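Local coordinates for cellulosomal scaffoldin adaptor protein B (Acetivibrio cellulolyticus, PDB 3FNK), which binds type II dockerin modules in building the cellulosome, the chain here being the second type II cohesin module of this scaffoldin, at residues G94-S99 against V123-L128; S40-N45 against T119-G124. One frame throughout, in Å; residues are numbered along the deposited sequence.

Contact 1 of 2, residues G94-S99 against V123-L128. With EDO (1,2-ethanediol), chain D.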
# COMPACT_ATOMS: atom_id res chain seq x y z
N GLY A 94 -6.97 14.02 0.90
CA GLY A 94 -5.86 13.25 0.33
C GLY A 94 -5.35 12.12 1.24
O GLY A 94 -4.15 11.87 1.30
N ILE A 95 -6.26 11.39 1.90
CA ILE A 95 -5.88 10.32 2.82
C ILE A 95 -6.55 9.01 2.43
O ILE A 95 -7.77 8.93 2.33
CB ILE A 95 -6.19 10.67 4.32
CG1 ILE A 95 -5.26 11.77 4.83
CG2 ILE A 95 -5.94 9.47 5.23
CD1 ILE A 95 -5.85 12.56 5.92
N LEU A 96 -5.74 7.99 2.19
CA LEU A 96 -6.20 6.63 2.01
C LEU A 96 -5.71 5.77 3.16
O LEU A 96 -4.56 5.89 3.58
CB LEU A 96 -5.68 6.02 0.71
CG LEU A 96 -5.90 6.71 -0.64
CD1 LEU A 96 -5.38 5.84 -1.78
CD2 LEU A 96 -7.37 6.99 -0.86
N ASN A 97 -6.59 4.89 3.64
CA ASN A 97 -6.25 3.91 4.64
C ASN A 97 -6.85 2.56 4.21
O ASN A 97 -8.09 2.41 4.07
CB ASN A 97 -6.70 4.38 6.03
CG ASN A 97 -6.06 3.58 7.13
OD1 ASN A 97 -6.44 2.43 7.36
ND2 ASN A 97 -5.08 4.17 7.82
N LEU A 98 -5.94 1.59 3.98
CA LEU A 98 -6.24 0.31 3.39
C LEU A 98 -5.72 -0.79 4.30
O LEU A 98 -4.59 -0.70 4.83
CB LEU A 98 -5.48 0.14 2.08
CG LEU A 98 -5.28 1.32 1.12
CD1 LEU A 98 -4.25 0.94 0.07
CD2 LEU A 98 -6.60 1.62 0.44
N SER A 99 -6.52 -1.84 4.44
CA SER A 99 -6.14 -3.01 5.23
C SER A 99 -6.59 -4.25 4.53
O SER A 99 -7.70 -4.33 4.03
CB SER A 99 -6.79 -3.00 6.59
OG SER A 99 -6.52 -1.83 7.28
N VAL A 123 -3.17 0.92 -6.21
CA VAL A 123 -4.03 2.05 -6.25
C VAL A 123 -3.66 2.86 -7.50
O VAL A 123 -2.52 2.79 -7.97
CB VAL A 123 -3.82 2.85 -4.97
CG1 VAL A 123 -4.59 4.13 -4.99
CG2 VAL A 123 -4.24 1.99 -3.76
N GLY A 124 -4.62 3.63 -8.03
CA GLY A 124 -4.40 4.50 -9.20
C GLY A 124 -4.33 5.94 -8.75
O GLY A 124 -4.99 6.34 -7.78
N PHE A 125 -3.49 6.73 -9.42
CA PHE A 125 -3.45 8.16 -9.17
C PHE A 125 -3.54 8.89 -10.52
O PHE A 125 -2.61 8.80 -11.34
CB PHE A 125 -2.18 8.56 -8.41
CG PHE A 125 -2.21 8.24 -6.93
CD1 PHE A 125 -1.38 7.25 -6.41
CD2 PHE A 125 -3.05 8.93 -6.07
CE1 PHE A 125 -1.40 6.96 -5.03
CE2 PHE A 125 -3.11 8.63 -4.71
CZ PHE A 125 -2.27 7.66 -4.18
N LYS A 126 -4.68 9.54 -10.76
CA LYS A 126 -4.91 10.31 -11.98
C LYS A 126 -4.40 11.75 -11.80
O LYS A 126 -4.74 12.43 -10.83
CB LYS A 126 -6.40 10.28 -12.41
CG LYS A 126 -6.88 11.47 -13.30
CD LYS A 126 -8.36 11.36 -13.75
CE LYS A 126 -8.55 10.40 -14.94
NZ LYS A 126 -9.89 9.71 -15.00
N VAL A 127 -3.56 12.18 -12.74
CA VAL A 127 -2.94 13.50 -12.70
C VAL A 127 -4.00 14.59 -12.97
O VAL A 127 -4.69 14.54 -13.98
CB VAL A 127 -1.75 13.58 -13.71
CG1 VAL A 127 -1.02 14.92 -13.63
CG2 VAL A 127 -0.76 12.41 -13.48
N LEU A 128 -4.13 15.52 -12.02
CA LEU A 128 -5.05 16.66 -12.10
C LEU A 128 -4.34 17.98 -12.45
O LEU A 128 -4.98 18.97 -12.83
CB LEU A 128 -5.78 16.84 -10.77
CG LEU A 128 -6.74 15.74 -10.29
CD1 LEU A 128 -7.30 16.12 -8.94
CD2 LEU A 128 -7.85 15.52 -11.30
C1 EDO D . -9.28 -0.12 7.05
O1 EDO D . -8.00 0.39 6.63
C2 EDO D . -9.73 0.69 8.24
O2 EDO D . -9.11 0.19 9.42
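The strand carrying L96 and L98 (95-99) faces the one carrying V123 and F125 (123-127) across the interior of the cohesin β-sandwich. Their axes lie 11.3 Å apart and run nearly antiparallel, at 167°. That spacing is too wide for backbone pairing, so these strands belong to different sheets and side chains alone join them. The first strand begins at a G1 β-bulge, where G94 takes a positive phi that glycine adopts readily, and L96 lies across from V123.

V123 is the hub. With CG1 anti to the backbone N (chi1 174°) and CG2 beside it, the fork of V123 is aimed so that each methyl meets a different leucine tip to tip. CG1 touches L96 CD1 at 3.7 Å, and CG2 approaches L98 CD1 at 4.0 Å. A β-branched residue suits this place because its short fork serves two neighbours, while the longer leucines span the gap from the opposing sheet. F125 adds its ring obliquely to L96, CZ standing 4.3 Å from CD1, and V123 CG1 sits over one face of that ring toward the rim. Y48 meets the same ring with planes at about 55°.

On the other side of strand 95-99 the chemistry turns polar. N97 ND2 donates to N45 OD1, and N97 OD1 accepts from Q43 NE2, tying the asparagine to the adjacent strand. A 1,2-ethanediol, probably from the crystallisation liquor, also uses this carbonyl: its O1 donates to N97 OD1 at 2.7 Å.

Contact 2 of 2, residues S40-N45 against T119-G124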
# COMPACT_ATOMS: atom_id res chain seq x y z
N SER A 40 1.21 -11.79 7.46
CA SER A 40 -0.19 -12.22 7.23
C SER A 40 -1.19 -11.10 6.97
O SER A 40 -2.39 -11.39 6.81
CB SER A 40 -0.71 -13.06 8.39
OG SER A 40 -0.77 -12.23 9.53
N GLY A 41 -0.74 -9.83 6.96
CA GLY A 41 -1.66 -8.70 6.72
C GLY A 41 -1.05 -7.34 6.97
O GLY A 41 -0.00 -7.22 7.60
N TYR A 42 -1.68 -6.30 6.44
CA TYR A 42 -1.14 -4.94 6.50
C TYR A 42 -2.23 -3.95 6.73
O TYR A 42 -3.39 -4.16 6.31
CB TYR A 42 -0.50 -4.52 5.17
CG TYR A 42 -1.50 -4.27 4.00
CD1 TYR A 42 -2.09 -3.02 3.81
CD2 TYR A 42 -1.84 -5.29 3.12
CE1 TYR A 42 -3.02 -2.78 2.78
CE2 TYR A 42 -2.75 -5.06 2.02
CZ TYR A 42 -3.33 -3.81 1.89
OH TYR A 42 -4.21 -3.57 0.85
N GLN A 43 -1.85 -2.86 7.39
CA GLN A 43 -2.62 -1.65 7.33
C GLN A 43 -1.65 -0.55 6.92
O GLN A 43 -0.56 -0.46 7.49
CB GLN A 43 -3.25 -1.32 8.68
CG GLN A 43 -4.10 -0.06 8.57
CD GLN A 43 -4.57 0.40 9.94
OE1 GLN A 43 -4.09 -0.09 10.95
NE2 GLN A 43 -5.51 1.32 9.97
N VAL A 44 -2.04 0.28 5.95
CA VAL A 44 -1.21 1.44 5.58
C VAL A 44 -2.01 2.70 5.40
O VAL A 44 -3.12 2.65 4.91
CB VAL A 44 -0.41 1.21 4.26
CG1 VAL A 44 0.59 0.09 4.45
CG2 VAL A 44 -1.33 0.92 3.09
N ASN A 45 -1.42 3.83 5.77
CA ASN A 45 -2.06 5.13 5.68
C ASN A 45 -1.23 5.96 4.66
O ASN A 45 -0.00 6.10 4.81
CB ASN A 45 -2.07 5.78 7.05
CG ASN A 45 -3.02 6.95 7.14
OD1 ASN A 45 -4.24 6.78 7.03
ND2 ASN A 45 -2.47 8.15 7.35
N THR A 119 3.82 -8.12 -3.92
CA THR A 119 2.96 -6.95 -3.94
C THR A 119 1.68 -7.20 -3.09
O THR A 119 1.18 -8.34 -3.01
CB THR A 119 2.57 -6.59 -5.37
OG1 THR A 119 1.88 -7.70 -5.92
CG2 THR A 119 3.83 -6.30 -6.20
N LEU A 120 1.18 -6.12 -2.50
CA LEU A 120 0.07 -6.13 -1.55
C LEU A 120 -1.20 -5.49 -2.06
O LEU A 120 -2.29 -5.88 -1.68
CB LEU A 120 0.48 -5.41 -0.24
CG LEU A 120 1.66 -5.97 0.57
CD1 LEU A 120 1.69 -5.27 1.90
CD2 LEU A 120 1.55 -7.48 0.76
N ALA A 121 -1.04 -4.47 -2.91
CA ALA A 121 -2.12 -3.57 -3.22
C ALA A 121 -1.72 -2.59 -4.30
O ALA A 121 -0.56 -2.06 -4.32
CB ALA A 121 -2.53 -2.82 -1.97
N VAL A 122 -2.67 -2.34 -5.20
CA VAL A 122 -2.49 -1.38 -6.27
C VAL A 122 -3.60 -0.33 -6.21
O VAL A 122 -4.80 -0.64 -6.12
CB VAL A 122 -2.50 -2.04 -7.65
CG1 VAL A 122 -2.04 -1.03 -8.72
CG2 VAL A 122 -1.62 -3.26 -7.68
N VAL A 123 -3.17 0.92 -6.21
CA VAL A 123 -4.03 2.05 -6.25
C VAL A 123 -3.66 2.86 -7.50
O VAL A 123 -2.52 2.79 -7.97
CB VAL A 123 -3.82 2.85 -4.97
CG1 VAL A 123 -4.59 4.13 -4.99
CG2 VAL A 123 -4.24 1.99 -3.76
N GLY A 124 -4.62 3.63 -8.03
CA GLY A 124 -4.40 4.50 -9.20
C GLY A 124 -4.33 5.94 -8.75
O GLY A 124 -4.99 6.34 -7.78
O HOH W 1 -4.70 -5.20 -0.96
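L120 meets the ring of Y42 from strand 40-45 with its CD1 methyl, 3.7 Å from Y42 CD2 and reaching along to CG. The approach is oblique to the ring, and the two side chains slide past each other in opposite directions; L120 CB, 4.0 Å from Y42 CE2, extends the contact further along the aromatic. Leucine suits the site, since a flexible branched chain can lie alongside a ring while also packing on I33 of strand 26-34. The L120 carbonyl has its own role: its O accepts a hydrogen bond of 2.6 Å from a water that also bonds Y42 OH at 2.5 Å. This water lies at the ring edge, in its plane, and bridges the buried phenol to the L120 carbonyl, Y42 OH and L120 O being 3.9 Å apart.

L120 and A121 together form a classic β-bulge against strand 26-34. In the cohesin β-sandwich this bulge turns both CB atoms inward, toward the facing sheet. A121 ends the contact, its small methyl 3.4 Å from Y42 OH and 4.1 Å from Y42 CZ, so that the hydroxyl end of the tyrosine fits against it. The length of the tyrosine carries its hydroxyl this far, and chi1 of 71°, with CG between the backbone N and the carbonyl carbon, sets the direction of the ring. P70, L76 and R100 pack around the same tyrosine.

Overall arrangement
Both contacts are buried and bridge the two sheets of one sandwich: strand 118-127 supplies the second segment of each, and strands 95-102 and 39-47, neighbours in the opposite sheet, supply the first. Their centres are 11 Å apart, with contact 2 nearer the middle of the chain. Contact 1 is purely aliphatic and aromatic across the gap, whereas contact 2 brings a tyrosine hydroxyl into the core and meets its polarity with a water. The first segments are themselves joined by a probable backbone hydrogen bond, L98 O to V44 N at 3.0 Å. V123 lies in both second segments, but its methyls pack only toward strand 95-99 of these two partners.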